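Local atomic coordinates of rusticyanin (Thiobacillus ferrooxidans, PDB entry 2CAK), a protein that carries electrons from cytochrome c552 to the A-type oxidase in iron respiration, using a single bound copper ion. Residues I88-P93 against G131-V136. Sequence-based numbering, arbitrary orientation.
Unlike the reference sequence in segment 88-93: Gln90 (reference Lys), Val92 (reference Gly).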
# COMPACT_ATOMS: atom_id res chain seq x y z
N ILE A 88 -7.75 1.07 1.28
CA ILE A 88 -7.90 2.53 1.40
C ILE A 88 -9.26 2.85 1.99
O ILE A 88 -10.30 2.34 1.52
CB ILE A 88 -7.69 3.19 0.04
CG1 ILE A 88 -6.32 2.85 -0.57
CG2 ILE A 88 -7.90 4.69 0.13
CD1 ILE A 88 -6.15 3.23 -2.04
N THR A 89 -9.27 3.67 3.03
CA THR A 89 -10.46 4.09 3.74
C THR A 89 -10.45 5.58 4.02
O THR A 89 -9.38 6.18 3.94
CB THR A 89 -10.56 3.29 5.05
OG1 THR A 89 -11.72 3.64 5.81
CG2 THR A 89 -9.32 3.52 5.93
N GLN A 90 -11.58 6.17 4.33
CA GLN A 90 -11.62 7.54 4.86
C GLN A 90 -11.71 7.59 6.38
O GLN A 90 -11.65 8.68 6.95
CB GLN A 90 -12.69 8.37 4.13
CG GLN A 90 -12.15 8.59 2.71
CD GLN A 90 -12.85 9.71 1.97
OE1 GLN A 90 -14.00 9.49 1.61
NE2 GLN A 90 -12.19 10.86 1.75
N LYS A 91 -11.86 6.46 7.06
CA LYS A 91 -11.80 6.40 8.52
C LYS A 91 -10.38 6.69 8.97
O LYS A 91 -9.41 6.36 8.32
CB LYS A 91 -12.25 5.07 9.09
CG LYS A 91 -13.66 4.59 8.73
CD LYS A 91 -14.76 5.57 9.04
CE LYS A 91 -16.12 4.86 9.01
NZ LYS A 91 -16.86 5.19 7.75
N VAL A 92 -10.25 7.39 10.08
CA VAL A 92 -9.06 8.02 10.60
C VAL A 92 -8.43 7.22 11.74
O VAL A 92 -9.14 6.52 12.49
CB VAL A 92 -9.42 9.46 11.05
CG1 VAL A 92 -9.97 10.36 9.95
CG2 VAL A 92 -10.45 9.43 12.18
N PRO A 93 -7.12 7.38 11.95
CA PRO A 93 -6.47 6.85 13.16
C PRO A 93 -6.92 7.59 14.39
O PRO A 93 -7.38 8.73 14.29
CB PRO A 93 -4.97 7.02 12.92
CG PRO A 93 -4.86 8.08 11.92
CD PRO A 93 -6.15 8.11 11.12
N GLY A 131 -9.78 14.80 -1.23
CA GLY A 131 -9.94 14.59 0.19
C GLY A 131 -8.79 13.83 0.80
O GLY A 131 -7.78 13.58 0.11
N THR A 132 -8.96 13.48 2.02
CA THR A 132 -7.97 12.72 2.80
C THR A 132 -8.41 11.28 2.93
O THR A 132 -9.58 11.02 3.25
CB THR A 132 -7.75 13.39 4.16
OG1 THR A 132 -7.27 14.73 3.90
CG2 THR A 132 -6.72 12.61 4.93
N TYR A 133 -7.47 10.37 2.72
CA TYR A 133 -7.65 8.93 2.84
C TYR A 133 -6.50 8.35 3.67
O TYR A 133 -5.47 9.01 3.91
CB TYR A 133 -7.72 8.25 1.47
CG TYR A 133 -8.73 8.82 0.49
CD1 TYR A 133 -8.50 10.01 -0.19
CD2 TYR A 133 -9.93 8.16 0.21
CE1 TYR A 133 -9.43 10.50 -1.07
CE2 TYR A 133 -10.85 8.65 -0.68
CZ TYR A 133 -10.60 9.83 -1.34
OH TYR A 133 -11.55 10.29 -2.23
N TYR A 134 -6.66 7.10 4.08
CA TYR A 134 -5.62 6.36 4.75
C TYR A 134 -5.49 4.98 4.10
O TYR A 134 -6.51 4.41 3.71
CB TYR A 134 -5.95 6.17 6.25
CG TYR A 134 -5.90 7.51 6.96
CD1 TYR A 134 -4.75 7.99 7.56
CD2 TYR A 134 -7.03 8.34 6.97
CE1 TYR A 134 -4.75 9.22 8.18
CE2 TYR A 134 -7.00 9.58 7.57
CZ TYR A 134 -5.86 10.01 8.19
OH TYR A 134 -5.84 11.27 8.78
N TYR A 135 -4.27 4.48 4.01
CA TYR A 135 -4.04 3.09 3.59
C TYR A 135 -3.66 2.30 4.86
O TYR A 135 -2.86 2.77 5.65
CB TYR A 135 -2.99 2.97 2.48
CG TYR A 135 -1.61 3.56 2.71
CD1 TYR A 135 -1.32 4.90 2.50
CD2 TYR A 135 -0.57 2.76 3.16
CE1 TYR A 135 -0.07 5.43 2.72
CE2 TYR A 135 0.70 3.28 3.35
CZ TYR A 135 0.94 4.60 3.14
OH TYR A 135 2.21 5.10 3.37
N VAL A 136 -4.29 1.13 5.02
CA VAL A 136 -4.21 0.34 6.23
C VAL A 136 -4.07 -1.12 5.88
O VAL A 136 -4.52 -1.57 4.82
CB VAL A 136 -5.42 0.57 7.18
CG1 VAL A 136 -5.72 2.04 7.40
CG2 VAL A 136 -6.68 -0.14 6.69
O HOH W 1 -10.32 10.97 6.00
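Thr89 and Tyr134 form an antiparallel hydrogen-bonded pair: Thr89 N donates to Tyr134 O and Tyr134 N to Thr89 O, both 2.9 Å. Past this pair segment 88-93 leaves the sheet, yet Gln90, in one of its two modelled conformers, continues the grip. Its CB comes only within 4.2 Å of Thr132 O. Chi1 of -70° sets CG anti to the carbonyl carbon, and Gln90 CG touches Tyr133 CD2 at 3.4 Å. The extended chain then lays Gln90 CD over Tyr133 CE2, with amide and ring stacked 13° apart, and OE1 4.0 Å from Tyr133 CE2. At the tip Gln90 NE2 lies over the ring face and donates to Thr132 O (3.0 Å), from above that carbonyl's plane; a flat amide can stack and donate at once. Separately, a water donates to Gln90 O and Thr132 O. Thr89 OG1 accepts from Lys91 N, an ST turn, and is also hydrogen-bonded to Ile101 O, a double role suiting threonine. Farther on, Pro93 CD sits over the Tyr134 ring face, 3.6 Å from its centroid, a CH-pi contact whose hydrogens the adjoining amide nitrogen probably polarises. Strand 131-136 lies between 87-89 and 148-153 in one sheet of the cupredoxin sandwich, and leads directly into the copper ligand Cys137.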